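Local coordinates for polycomb protein Pcl (Drosophila melanogaster, PDB 5OQD), which helps establish early embryonic repression of homeotic genes within the Esc/E(z) histone H3 methyltransferase complex, this piece comprising its second PHD finger and winged-helix domain, at residues R87-W92 with P130-W135; F38-L43 with L64-M69; H97-Y101 with L173-P179. All blocks are in the same frame, centred on the assembly; numbering follows the deposited sequence.

Contact 1 (R87-W92 with P130-W135)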
ATOM      1  N   ARG B  87      11.114  -0.266   3.245  1.00 56.43           N
ATOM      2  CA  ARG B  87       9.730  -0.678   3.430  1.00 58.80           C
ATOM      3  C   ARG B  87       9.060   0.109   4.552  1.00 55.56           C
ATOM      4  O   ARG B  87       9.606   0.229   5.649  1.00 61.83           O
ATOM      5  CB  ARG B  87       9.663  -2.176   3.722  1.00 45.50           C
ATOM      6  CG  ARG B  87       8.299  -2.676   4.168  1.00 51.89           C
ATOM      7  CD  ARG B  87       7.625  -3.517   3.096  1.00 46.96           C
ATOM      8  NE  ARG B  87       6.653  -2.747   2.327  1.00 54.86           N
ATOM      9  CZ  ARG B  87       5.682  -3.289   1.599  1.00 57.75           C
ATOM     10  NH1 ARG B  87       5.553  -4.607   1.540  1.00 52.66           N
ATOM     11  NH2 ARG B  87       4.840  -2.513   0.930  1.00 59.01           N
ATOM     12  N   MET B  88       7.876   0.645   4.271  1.00 47.94           N
ATOM     13  CA  MET B  88       7.106   1.370   5.276  1.00 56.32           C
ATOM     14  C   MET B  88       6.389   0.409   6.218  1.00 53.81           C
ATOM     15  O   MET B  88       6.078  -0.724   5.848  1.00 53.69           O
ATOM     16  CB  MET B  88       6.080   2.292   4.615  1.00 57.18           C
ATOM     17  CG  MET B  88       6.660   3.420   3.782  1.00 58.50           C
ATOM     18  SD  MET B  88       5.347   4.377   2.995  1.00 64.66           S
ATOM     19  CE  MET B  88       6.289   5.651   2.167  1.00 56.76           C
ATOM     20  N   GLN B  89       6.133   0.865   7.440  1.00 53.31           N
ATOM     21  CA  GLN B  89       5.284   0.124   8.362  1.00 53.53           C
ATOM     22  C   GLN B  89       3.855   0.624   8.206  1.00 49.23           C
ATOM     23  O   GLN B  89       3.581   1.810   8.394  1.00 57.38           O
ATOM     24  CB  GLN B  89       5.766   0.281   9.806  1.00 55.64           C
ATOM     25  CG  GLN B  89       5.020  -0.586  10.808  1.00 62.61           C
ATOM     26  CD  GLN B  89       5.700  -0.623  12.164  1.00 66.45           C
ATOM     27  OE1 GLN B  89       5.609   0.324  12.945  1.00 67.72           O
ATOM     28  NE2 GLN B  89       6.391  -1.721  12.449  1.00 68.73           N
ATOM     29  N   ILE B  90       2.946  -0.283   7.878  1.00 53.87           N
ATOM     30  CA  ILE B  90       1.589   0.084   7.520  1.00 55.01           C
ATOM     31  C   ILE B  90       0.559  -0.320   8.558  1.00 51.53           C
ATOM     32  O   ILE B  90       0.725  -1.295   9.266  1.00 56.90           O
ATOM     33  CB  ILE B  90       1.184  -0.516   6.166  1.00 51.22           C
ATOM     34  CG1 ILE B  90       0.963  -2.015   6.297  1.00 39.80           C
ATOM     35  CG2 ILE B  90       2.243  -0.232   5.125  1.00 46.95           C
ATOM     36  CD1 ILE B  90       0.071  -2.576   5.224  1.00 44.96           C
ATOM     37  N   GLU B  91      -0.486   0.484   8.660  1.00 52.37           N
ATOM     38  CA  GLU B  91      -1.610   0.232   9.545  1.00 49.23           C
ATOM     39  C   GLU B  91      -2.677  -0.694   8.965  1.00 53.33           C
ATOM     40  O   GLU B  91      -2.610  -1.097   7.812  1.00 49.63           O
ATOM     41  CB  GLU B  91      -2.228   1.544  10.013  1.00 48.90           C
ATOM     42  CG  GLU B  91      -1.771   1.957  11.399  1.00 66.96           C
ATOM     43  CD  GLU B  91      -2.635   1.373  12.502  1.00 93.98           C
ATOM     44  OE1 GLU B  91      -3.102   0.227  12.355  1.00 70.15           O
ATOM     45  OE2 GLU B  91      -2.852   2.063  13.517  1.00 82.99           O
ATOM     46  N   TRP B  92      -3.658  -1.026   9.795  1.00 46.91           N
ATOM     47  CA  TRP B  92      -4.755  -1.909   9.419  1.00 43.33           C
ATOM     48  C   TRP B  92      -5.578  -1.365   8.264  1.00 40.72           C
ATOM     49  O   TRP B  92      -6.051  -2.117   7.437  1.00 44.85           O
ATOM     50  CB  TRP B  92      -5.651  -2.204  10.622  1.00 40.41           C
ATOM     51  CG  TRP B  92      -5.052  -3.199  11.537  1.00 54.13           C
ATOM     52  CD1 TRP B  92      -4.762  -3.031  12.850  1.00 53.97           C
ATOM     53  CD2 TRP B  92      -4.639  -4.522  11.201  1.00 53.96           C
ATOM     54  NE1 TRP B  92      -4.198  -4.166  13.357  1.00 50.33           N
ATOM     55  CE2 TRP B  92      -4.114  -5.100  12.361  1.00 53.28           C
ATOM     56  CE3 TRP B  92      -4.664  -5.276  10.030  1.00 55.38           C
ATOM     57  CZ2 TRP B  92      -3.618  -6.390  12.385  1.00 62.76           C
ATOM     58  CZ3 TRP B  92      -4.175  -6.553  10.059  1.00 51.83           C
ATOM     59  CH2 TRP B  92      -3.658  -7.099  11.224  1.00 49.75           C
ATOM     60  N   PRO B 130       3.859  -5.751   5.953  1.00 67.99           N
ATOM     61  CA  PRO B 130       4.782  -4.955   6.772  1.00 73.02           C
ATOM     62  C   PRO B 130       4.093  -4.270   7.951  1.00 64.68           C
ATOM     63  O   PRO B 130       3.875  -3.059   7.920  1.00 58.19           O
ATOM     64  CB  PRO B 130       5.313  -3.920   5.782  1.00 51.71           C
ATOM     65  CG  PRO B 130       4.195  -3.732   4.816  1.00 54.27           C
ATOM     66  CD  PRO B 130       3.524  -5.076   4.687  1.00 63.27           C
ATOM     67  N   ILE B 131       3.756  -5.041   8.979  1.00 68.83           N
ATOM     68  CA  ILE B 131       3.135  -4.487  10.177  1.00 66.41           C
ATOM     69  C   ILE B 131       3.949  -4.831  11.420  1.00 62.94           C
ATOM     70  O   ILE B 131       4.871  -5.645  11.359  1.00 63.99           O
ATOM     71  CB  ILE B 131       1.692  -4.996  10.356  1.00 66.94           C
ATOM     72  CG1 ILE B 131       1.676  -6.521  10.480  1.00 78.23           C
ATOM     73  CG2 ILE B 131       0.815  -4.541   9.199  1.00 54.10           C
ATOM     74  CD1 ILE B 131       0.284  -7.119  10.510  1.00 78.27           C
ATOM     75  N   CYS B 132       3.606  -4.210  12.543  1.00 70.74           N
ATOM     76  CA  CYS B 132       4.320  -4.441  13.794  1.00 72.53           C
ATOM     77  C   CYS B 132       4.082  -5.856  14.315  1.00 74.48           C
ATOM     78  O   CYS B 132       3.171  -6.551  13.866  1.00 67.19           O
ATOM     79  CB  CYS B 132       3.905  -3.413  14.849  1.00 62.81           C
ATOM     80  SG  CYS B 132       2.158  -3.467  15.308  1.00 86.14           S
ATOM     81  N   GLU B 133       4.920  -6.309  15.237  1.00 75.88           N
ATOM     82  CA  GLU B 133       4.765  -7.649  15.792  1.00 84.49           C
ATOM     83  C   GLU B 133       3.441  -7.774  16.544  1.00 85.93           C
ATOM     84  O   GLU B 133       2.790  -8.807  16.532  1.00 81.91           O
ATOM     85  CB  GLU B 133       5.956  -8.039  16.662  1.00 91.26           C
ATOM     86  CG  GLU B 133       6.453  -9.459  16.422  1.00 94.71           C
ATOM     87  CD  GLU B 133       6.975  -9.675  15.007  1.00100.69           C
ATOM     88  OE1 GLU B 133       6.264 -10.294  14.186  1.00 93.30           O
ATOM     89  OE2 GLU B 133       8.106  -9.236  14.712  1.00 98.69           O
ATOM     90  N   LYS B 134       3.056  -6.710  17.218  1.00 78.59           N
ATOM     91  CA  LYS B 134       1.812  -6.730  17.976  1.00 77.86           C
ATOM     92  C   LYS B 134       0.629  -7.047  17.068  1.00 80.34           C
ATOM     93  O   LYS B 134      -0.242  -7.838  17.424  1.00 89.63           O
ATOM     94  CB  LYS B 134       1.592  -5.392  18.684  1.00 82.13           C
ATOM     95  N   TRP B 135       0.586  -6.391  15.913  1.00 80.38           N
ATOM     96  CA  TRP B 135      -0.427  -6.668  14.904  1.00 83.25           C
ATOM     97  C   TRP B 135      -0.284  -8.085  14.359  1.00 81.35           C
ATOM     98  O   TRP B 135      -1.274  -8.776  14.121  1.00 79.71           O
ATOM     99  CB  TRP B 135      -0.339  -5.653  13.763  1.00 75.91           C
ATOM    100  CG  TRP B 135      -0.902  -4.309  14.112  1.00 77.03           C
ATOM    101  CD1 TRP B 135      -0.706  -3.139  13.439  1.00 78.58           C
ATOM    102  CD2 TRP B 135      -1.755  -3.997  15.220  1.00 78.20           C
ATOM    103  NE1 TRP B 135      -1.384  -2.117  14.058  1.00 74.15           N
ATOM    104  CE2 TRP B 135      -2.035  -2.618  15.154  1.00 82.31           C
ATOM    105  CE3 TRP B 135      -2.307  -4.749  16.261  1.00 79.36           C
ATOM    106  CZ2 TRP B 135      -2.844  -1.974  16.089  1.00 83.77           C
ATOM    107  CZ3 TRP B 135      -3.110  -4.109  17.187  1.00 86.70           C
ATOM    108  CH2 TRP B 135      -3.371  -2.736  17.096  1.00 80.76           C
TER
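Two tryptophans, W92 and W135, make the aromatic contact. NE1 of W92 lies 3.0 Å above the plane of the W135 indole, over its centre. The two five-membered rings are inclined at 49°, too oblique for a parallel or T-shaped stack. W135 CB reaches W92 CZ2 at 3.6 Å, while I131 CD1 meets the six-membered ring at CH2.

Among the polar contacts, the backbone bond from I90 N to P130 O is short (2.9 Å) and almost straight at 174°. E91 OE1 accepts from W92 N at 2.9 Å, on the anti side of the carboxylate. It also takes a weak bond from W135 NE1, at 3.4 Å.

The rest is apolar or mixed. P130 CG packs over one face of the R87 guanidinium, 3.4 Å above its plane; bends at chi2 and chi3 fold the arginine over the proline. R87 NH2 forms a salt bridge with D68 OD1, and R87 NE a hydrogen bond to F70 O. I90 CG1 touches P130 CG and I131 CG2.

C132, the N-cap of helix 133-136, accepts from W135 N through SG; E91 is at the N-cap position of helix 92-104. Segment 87-92 probably forms the passage from PHD finger to winged-helix domain, and 130-135 packs on it.

Contact 2 (F38-L43 with L64-M69); sequences FDHNML and LLRGDM
D39 OD2 is held by R66 NH1 in a salt bridge of 2.6 Å and probably also by a hydrogen bond to the hydroxyl of Y101, on helix 92-104. The site belongs to the second PHD finger, in which the segment leading into strand 42-44 packs against the loop before strand 71-74. The ion pair is not a flat, two-pronged one: the carboxylate and guanidinium planes are 76° apart, and D39 CG lies over one face of the arginine, 3.6 Å above its plane. The R66 chain, extended from CG to NE, reaches across to the carboxylate.

At the backbone, G67 N gives D39 O a weak bond, 3.3 Å long and bent to 144°. R66 CA adds a CA-H...O contact to the same oxygen. G67 is the third residue of a type II turn from L65 to D68, closed by D68 N to L65 O; its phi of 105° suits a residue without a side chain.

M69 supplies the other end of the contact. Its SD comes within 3.0 Å of F38 O, and its CG and CE lie near M42 O, so the thioether runs alongside two carbonyl oxygens of 38-43. L43 CD2 approaches M69 CB loosely. N41 OD1 meets L64 CB at 3.4 Å.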
ATOM      1  N   PHE B  38       1.171   2.164 -12.191  1.00 80.39           N
ATOM      2  CA  PHE B  38       1.575   2.583 -10.851  1.00 73.69           C
ATOM      3  C   PHE B  38       1.298   1.516  -9.798  1.00 78.26           C
ATOM      4  O   PHE B  38       2.156   1.208  -8.971  1.00 77.89           O
ATOM      5  CB  PHE B  38       0.866   3.881 -10.466  1.00 69.69           C
ATOM      6  CG  PHE B  38       1.135   5.018 -11.404  1.00 73.52           C
ATOM      7  CD1 PHE B  38       2.371   5.639 -11.419  1.00 71.95           C
ATOM      8  CD2 PHE B  38       0.152   5.470 -12.268  1.00 78.80           C
ATOM      9  CE1 PHE B  38       2.623   6.684 -12.279  1.00 67.10           C
ATOM     10  CE2 PHE B  38       0.399   6.517 -13.130  1.00 78.50           C
ATOM     11  CZ  PHE B  38       1.635   7.124 -13.133  1.00 70.42           C
ATOM     12  N   ASP B  39       0.096   0.950  -9.835  1.00 80.07           N
ATOM     13  CA  ASP B  39      -0.304  -0.054  -8.858  1.00 79.24           C
ATOM     14  C   ASP B  39       0.189  -1.444  -9.245  1.00 76.08           C
ATOM     15  O   ASP B  39      -0.268  -2.448  -8.695  1.00 77.61           O
ATOM     16  CB  ASP B  39      -1.826  -0.059  -8.697  1.00 74.94           C
ATOM     17  CG  ASP B  39      -2.551  -0.231 -10.018  1.00 81.01           C
ATOM     18  OD1 ASP B  39      -1.991   0.169 -11.061  1.00 83.50           O
ATOM     19  OD2 ASP B  39      -3.679  -0.767 -10.012  1.00 84.23           O
ATOM     20  N   HIS B  40       1.123  -1.502 -10.189  1.00 85.43           N
ATOM     21  CA  HIS B  40       1.666  -2.777 -10.641  1.00 86.41           C
ATOM     22  C   HIS B  40       3.190  -2.739 -10.720  1.00 79.29           C
ATOM     23  O   HIS B  40       3.760  -2.570 -11.800  1.00 84.88           O
ATOM     24  CB  HIS B  40       1.075  -3.157 -12.000  1.00 90.69           C
ATOM     25  CG  HIS B  40       1.209  -4.610 -12.331  1.00100.60           C
ATOM     26  ND1 HIS B  40       0.856  -5.129 -13.558  1.00106.95           N
ATOM     27  CD2 HIS B  40       1.651  -5.655 -11.593  1.00 96.35           C
ATOM     28  CE1 HIS B  40       1.078  -6.432 -13.562  1.00108.51           C
ATOM     29  NE2 HIS B  40       1.560  -6.776 -12.382  1.00103.86           N
ATOM     30  N   ASN B  41       3.836  -2.896  -9.566  1.00 76.91           N
ATOM     31  CA  ASN B  41       5.294  -2.958  -9.466  1.00 80.93           C
ATOM     32  C   ASN B  41       6.018  -1.748 -10.053  1.00 80.42           C
ATOM     33  O   ASN B  41       6.880  -1.891 -10.920  1.00 67.11           O
ATOM     34  CB  ASN B  41       5.814  -4.235 -10.132  1.00 83.01           C
ATOM     35  CG  ASN B  41       5.393  -5.488  -9.392  1.00 81.50           C
ATOM     36  OD1 ASN B  41       6.009  -5.871  -8.397  1.00 79.62           O
ATOM     37  ND2 ASN B  41       4.339  -6.134  -9.874  1.00 86.46           N
ATOM     38  N   MET B  42       5.664  -0.560  -9.573  1.00 78.10           N
ATOM     39  CA  MET B  42       6.378   0.661  -9.937  1.00 69.85           C
ATOM     40  C   MET B  42       6.538   1.573  -8.726  1.00 67.46           C
ATOM     41  O   MET B  42       5.603   1.750  -7.945  1.00 73.13           O
ATOM     42  CB  MET B  42       5.659   1.407 -11.062  1.00 75.02           C
ATOM     43  CG  MET B  42       5.817   0.777 -12.435  1.00 81.89           C
ATOM     44  SD  MET B  42       5.292   1.883 -13.754  1.00 82.42           S
ATOM     45  CE  MET B  42       6.592   3.116 -13.695  1.00 65.60           C
ATOM     46  N   LEU B  43       7.726   2.147  -8.573  1.00 59.72           N
ATOM     47  CA  LEU B  43       7.986   3.067  -7.475  1.00 45.41           C
ATOM     48  C   LEU B  43       8.486   4.412  -7.989  1.00 60.82           C
ATOM     49  O   LEU B  43       9.079   4.498  -9.066  1.00 56.29           O
ATOM     50  CB  LEU B  43       8.998   2.465  -6.497  1.00 43.27           C
ATOM     51  CG  LEU B  43       8.552   1.213  -5.737  1.00 54.89           C
ATOM     52  CD1 LEU B  43       9.639   0.751  -4.780  1.00 52.69           C
ATOM     53  CD2 LEU B  43       7.247   1.465  -4.993  1.00 46.93           C
ATOM     54  N   LEU B  64       4.759  -7.955  -5.603  1.00 83.11           N
ATOM     55  CA  LEU B  64       4.044  -6.919  -4.881  1.00 75.20           C
ATOM     56  C   LEU B  64       2.553  -7.031  -5.104  1.00 77.29           C
ATOM     57  O   LEU B  64       2.097  -7.072  -6.239  1.00 68.75           O
ATOM     58  CB  LEU B  64       4.509  -5.545  -5.343  1.00 71.02           C
ATOM     59  CG  LEU B  64       5.764  -4.979  -4.691  1.00 71.07           C
ATOM     60  CD1 LEU B  64       5.928  -3.515  -5.057  1.00 65.85           C
ATOM     61  CD2 LEU B  64       5.725  -5.159  -3.187  1.00 67.72           C
ATOM     62  N   LEU B  65       1.796  -7.053  -4.015  1.00 71.09           N
ATOM     63  CA  LEU B  65       0.341  -7.064  -4.108  1.00 67.93           C
ATOM     64  C   LEU B  65      -0.129  -5.805  -4.821  1.00 67.32           C
ATOM     65  O   LEU B  65       0.472  -4.741  -4.671  1.00 62.45           O
ATOM     66  CB  LEU B  65      -0.297  -7.167  -2.721  1.00 75.84           C
ATOM     67  CG  LEU B  65      -0.449  -8.572  -2.134  1.00 80.48           C
ATOM     68  CD1 LEU B  65      -0.756  -8.500  -0.647  1.00 83.78           C
ATOM     69  CD2 LEU B  65      -1.539  -9.336  -2.868  1.00 86.52           C
ATOM     70  N   ARG B  66      -1.197  -5.930  -5.602  1.00 66.52           N
ATOM     71  CA  ARG B  66      -1.683  -4.811  -6.398  1.00 65.49           C
ATOM     72  C   ARG B  66      -2.162  -3.673  -5.504  1.00 69.21           C
ATOM     73  O   ARG B  66      -3.090  -3.840  -4.712  1.00 82.31           O
ATOM     74  CB  ARG B  66      -2.805  -5.268  -7.333  1.00 68.32           C
ATOM     75  CG  ARG B  66      -2.880  -4.479  -8.628  1.00 79.54           C
ATOM     76  CD  ARG B  66      -3.817  -5.132  -9.628  1.00 88.06           C
ATOM     77  NE  ARG B  66      -3.625  -4.597 -10.974  1.00 93.08           N
ATOM     78  CZ  ARG B  66      -4.243  -3.520 -11.446  1.00 92.49           C
ATOM     79  NH1 ARG B  66      -5.099  -2.856 -10.681  1.00 78.91           N
ATOM     80  NH2 ARG B  66      -4.002  -3.106 -12.683  1.00 92.56           N
ATOM     81  N   GLY B  67      -1.513  -2.520  -5.627  1.00 66.09           N
ATOM     82  CA  GLY B  67      -1.846  -1.362  -4.818  1.00 64.72           C
ATOM     83  C   GLY B  67      -0.825  -1.105  -3.727  1.00 53.46           C
ATOM     84  O   GLY B  67      -0.779  -0.019  -3.150  1.00 51.76           O
ATOM     85  N   ASP B  68       0.027  -2.090  -3.471  1.00 50.67           N
ATOM     86  CA  ASP B  68       0.987  -1.989  -2.388  1.00 49.86           C
ATOM     87  C   ASP B  68       2.253  -1.302  -2.853  1.00 54.63           C
ATOM     88  O   ASP B  68       3.100  -1.898  -3.492  1.00 63.13           O
ATOM     89  CB  ASP B  68       1.325  -3.382  -1.872  1.00 48.59           C
ATOM     90  CG  ASP B  68       2.361  -3.363  -0.782  1.00 56.00           C
ATOM     91  OD1 ASP B  68       2.784  -2.271  -0.385  1.00 56.37           O
ATOM     92  OD2 ASP B  68       2.752  -4.444  -0.311  1.00 55.03           O
ATOM     93  N   MET B  69       2.366  -0.031  -2.513  1.00 48.75           N
ATOM     94  CA  MET B  69       3.513   0.769  -2.888  1.00 54.27           C
ATOM     95  C   MET B  69       4.179   1.385  -1.679  1.00 55.84           C
ATOM     96  O   MET B  69       4.801   2.431  -1.783  1.00 61.40           O
ATOM     97  CB  MET B  69       3.108   1.858  -3.865  1.00 51.33           C
ATOM     98  CG  MET B  69       2.852   1.342  -5.263  1.00 63.63           C
ATOM     99  SD  MET B  69       1.808   2.449  -6.217  1.00112.75           S
ATOM    100  CE  MET B  69       2.770   3.958  -6.186  1.00 63.94           C
TER

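Contact 3 (H97-Y101 with L173-P179); sequences HIALY and LRHSGPP
H97 reaches from helix 92-104 into the loop 173-179, and its imidazole is enclosed on both faces and at one edge. Its CB lies near P179 CG, at 4.2 Å. With CG anti to the backbone N (chi1 -163°), the ring swings out toward the loop. CG and ND1 are each 3.6 Å from P179 CA, which stands over the ring centre, 3.4 Å from the centroid and almost on its normal. On the opposite face L173 CD2 makes the second CH-pi contact, 3.6 Å from the centroid. CD2 of the ring meets the nitrogen and CD of P179, and CE1 comes to 3.2 Å from P178 O.

The helix belongs to the winged-helix domain, and the histidine ties it to the loop that follows the central strand, 170-173, of its three-stranded antiparallel sheet. At the tip, NE2 donates to G177 O over 3.1 Å with an N-H...O angle of 171°. The acceptor lies in the imidazole plane, although the donor stands 39° out of the carbonyl plane.

One turn on, Y101 receives P178 CA over one ring face, while S176 O lies at its edge. Its hydroxyl turns to D39 of the PHD finger. L100 CB touches L173 CG at 3.9 Å.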
ATOM      1  N   HIS B  97      -7.476  -1.816   2.770  1.00 47.70           N
ATOM      2  CA  HIS B  97      -7.579  -1.213   1.447  1.00 43.02           C
ATOM      3  C   HIS B  97      -6.886  -2.095   0.412  1.00 41.58           C
ATOM      4  O   HIS B  97      -7.395  -2.279  -0.691  1.00 49.08           O
ATOM      5  CB  HIS B  97      -6.980   0.198   1.437  1.00 44.85           C
ATOM      6  CG  HIS B  97      -7.405   1.025   0.264  1.00 48.37           C
ATOM      7  ND1 HIS B  97      -7.755   2.354   0.379  1.00 51.91           N
ATOM      8  CD2 HIS B  97      -7.538   0.714  -1.047  1.00 45.80           C
ATOM      9  CE1 HIS B  97      -8.090   2.824  -0.810  1.00 49.29           C
ATOM     10  NE2 HIS B  97      -7.966   1.848  -1.692  1.00 44.21           N
ATOM     11  N   ILE B  98      -5.728  -2.637   0.777  1.00 44.90           N
ATOM     12  CA  ILE B  98      -5.008  -3.574  -0.082  1.00 52.59           C
ATOM     13  C   ILE B  98      -5.854  -4.817  -0.344  1.00 55.32           C
ATOM     14  O   ILE B  98      -5.934  -5.301  -1.474  1.00 59.94           O
ATOM     15  CB  ILE B  98      -3.658  -3.990   0.542  1.00 52.33           C
ATOM     16  CG1 ILE B  98      -2.637  -2.859   0.410  1.00 45.20           C
ATOM     17  CG2 ILE B  98      -3.119  -5.252  -0.118  1.00 44.21           C
ATOM     18  CD1 ILE B  98      -1.317  -3.148   1.097  1.00 45.53           C
ATOM     19  N   ALA B  99      -6.496  -5.317   0.707  1.00 50.67           N
ATOM     20  CA  ALA B  99      -7.341  -6.501   0.603  1.00 52.66           C
ATOM     21  C   ALA B  99      -8.506  -6.276  -0.354  1.00 51.04           C
ATOM     22  O   ALA B  99      -8.739  -7.075  -1.259  1.00 58.84           O
ATOM     23  CB  ALA B  99      -7.855  -6.905   1.978  1.00 50.78           C
ATOM     24  N   LEU B 100      -9.229  -5.179  -0.153  1.00 48.82           N
ATOM     25  CA  LEU B 100     -10.402  -4.871  -0.966  1.00 49.55           C
ATOM     26  C   LEU B 100     -10.034  -4.513  -2.405  1.00 64.47           C
ATOM     27  O   LEU B 100     -10.827  -4.717  -3.323  1.00 70.65           O
ATOM     28  CB  LEU B 100     -11.198  -3.729  -0.332  1.00 45.24           C
ATOM     29  CG  LEU B 100     -11.872  -4.050   1.005  1.00 52.47           C
ATOM     30  CD1 LEU B 100     -12.509  -2.808   1.602  1.00 46.87           C
ATOM     31  CD2 LEU B 100     -12.908  -5.148   0.826  1.00 55.51           C
ATOM     32  N   TYR B 101      -8.831  -3.980  -2.597  1.00 61.36           N
ATOM     33  CA  TYR B 101      -8.384  -3.569  -3.924  1.00 62.98           C
ATOM     34  C   TYR B 101      -8.002  -4.772  -4.782  1.00 68.81           C
ATOM     35  O   TYR B 101      -8.301  -4.816  -5.975  1.00 73.75           O
ATOM     36  CB  TYR B 101      -7.202  -2.602  -3.812  1.00 59.69           C
ATOM     37  CG  TYR B 101      -6.788  -1.970  -5.121  1.00 60.52           C
ATOM     38  CD1 TYR B 101      -7.568  -0.990  -5.722  1.00 57.08           C
ATOM     39  CD2 TYR B 101      -5.607  -2.341  -5.749  1.00 64.67           C
ATOM     40  CE1 TYR B 101      -7.189  -0.409  -6.915  1.00 60.30           C
ATOM     41  CE2 TYR B 101      -5.218  -1.762  -6.942  1.00 63.53           C
ATOM     42  CZ  TYR B 101      -6.013  -0.797  -7.521  1.00 62.19           C
ATOM     43  OH  TYR B 101      -5.631  -0.218  -8.709  1.00 84.43           O
ATOM     44  N   LEU B 173     -14.827  -0.698  -1.169  1.00 46.47           N
ATOM     45  CA  LEU B 173     -14.255   0.626  -1.359  1.00 46.14           C
ATOM     46  C   LEU B 173     -15.331   1.564  -1.884  1.00 50.50           C
ATOM     47  O   LEU B 173     -16.075   1.209  -2.799  1.00 49.38           O
ATOM     48  CB  LEU B 173     -13.070   0.575  -2.326  1.00 45.58           C
ATOM     49  CG  LEU B 173     -11.812  -0.157  -1.856  1.00 44.23           C
ATOM     50  CD1 LEU B 173     -10.821  -0.295  -3.003  1.00 54.81           C
ATOM     51  CD2 LEU B 173     -11.177   0.572  -0.689  1.00 42.34           C
ATOM     52  N   ARG B 174     -15.426   2.754  -1.300  1.00 51.13           N
ATOM     53  CA  ARG B 174     -16.434   3.715  -1.726  1.00 54.05           C
ATOM     54  C   ARG B 174     -16.099   4.252  -3.109  1.00 60.52           C
ATOM     55  O   ARG B 174     -16.976   4.700  -3.846  1.00 60.17           O
ATOM     56  CB  ARG B 174     -16.558   4.858  -0.717  1.00 51.26           C
ATOM     57  CG  ARG B 174     -17.806   5.703  -0.903  1.00 53.73           C
ATOM     58  CD  ARG B 174     -17.970   6.718   0.211  1.00 52.43           C
ATOM     59  NE  ARG B 174     -18.089   6.089   1.524  1.00 53.63           N
ATOM     60  CZ  ARG B 174     -19.224   5.618   2.030  1.00 57.60           C
ATOM     61  NH1 ARG B 174     -20.348   5.696   1.331  1.00 55.70           N
ATOM     62  NH2 ARG B 174     -19.236   5.065   3.234  1.00 54.16           N
ATOM     63  N   HIS B 175     -14.820   4.190  -3.456  1.00 48.18           N
ATOM     64  CA  HIS B 175     -14.352   4.665  -4.749  1.00 53.90           C
ATOM     65  C   HIS B 175     -13.328   3.698  -5.338  1.00 64.15           C
ATOM     66  O   HIS B 175     -12.857   2.789  -4.657  1.00 62.40           O
ATOM     67  CB  HIS B 175     -13.772   6.072  -4.613  1.00 54.25           C
ATOM     68  CG  HIS B 175     -14.728   7.055  -4.012  1.00 49.26           C
ATOM     69  ND1 HIS B 175     -15.643   7.760  -4.765  1.00 54.83           N
ATOM     70  CD2 HIS B 175     -14.926   7.435  -2.728  1.00 58.30           C
ATOM     71  CE1 HIS B 175     -16.354   8.540  -3.973  1.00 60.41           C
ATOM     72  NE2 HIS B 175     -15.940   8.362  -2.731  1.00 57.46           N
ATOM     73  N   SER B 176     -12.989   3.903  -6.605  1.00 56.16           N
ATOM     74  CA  SER B 176     -12.204   2.935  -7.366  1.00 63.53           C
ATOM     75  C   SER B 176     -10.715   2.914  -7.022  1.00 60.15           C
ATOM     76  O   SER B 176     -10.025   1.933  -7.301  1.00 79.14           O
ATOM     77  CB  SER B 176     -12.365   3.205  -8.863  1.00 71.70           C
ATOM     78  OG  SER B 176     -11.928   4.513  -9.191  1.00 68.96           O
ATOM     79  N   GLY B 177     -10.228   3.991  -6.417  1.00 52.02           N
ATOM     80  CA  GLY B 177      -8.801   4.178  -6.211  1.00 64.96           C
ATOM     81  C   GLY B 177      -8.066   3.130  -5.395  1.00 58.69           C
ATOM     82  O   GLY B 177      -8.678   2.375  -4.641  1.00 63.56           O
ATOM     83  N   PRO B 178      -6.735   3.082  -5.554  1.00 61.50           N
ATOM     84  CA  PRO B 178      -5.799   2.224  -4.820  1.00 54.70           C
ATOM     85  C   PRO B 178      -5.546   2.761  -3.409  1.00 45.95           C
ATOM     86  O   PRO B 178      -6.030   3.848  -3.098  1.00 49.18           O
ATOM     87  CB  PRO B 178      -4.533   2.287  -5.680  1.00 61.97           C
ATOM     88  CG  PRO B 178      -4.584   3.627  -6.295  1.00 57.86           C
ATOM     89  CD  PRO B 178      -6.041   3.893  -6.570  1.00 63.35           C
ATOM     90  N   PRO B 179      -4.821   2.004  -2.562  1.00 44.91           N
ATOM     91  CA  PRO B 179      -4.503   2.473  -1.208  1.00 45.27           C
ATOM     92  C   PRO B 179      -3.875   3.865  -1.166  1.00 53.17           C
ATOM     93  O   PRO B 179      -3.019   4.189  -1.989  1.00 54.67           O
ATOM     94  CB  PRO B 179      -3.510   1.424  -0.707  1.00 39.20           C
ATOM     95  CG  PRO B 179      -3.931   0.179  -1.390  1.00 46.78           C
ATOM     96  CD  PRO B 179      -4.412   0.600  -2.757  1.00 49.82           C
TER

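How the contacts relate
All three contacts are partly buried, and contact 2 lies nearest the chain centre. Helix 92-104 relates them: it starts in contact 1, carries one side of contact 3, and lends Y101 to contact 2. Contact 2 is internal to the PHD finger and contact 3 to the winged-helix domain; in contact 1, 87-92 probably passes between the two. Their chemistry differs accordingly: an ion pair and loop carbonyls in contact 2, face-on CH-pi packing in contact 3, indoles and helix caps in contact 1. Contacts 1 and 2 meet through the R87–D68 salt bridge, contacts 2 and 3 mainly through the probable D39–Y101 hydrogen bond, with G67 O packing on P179 CG; contacts 1 and 3 do not touch.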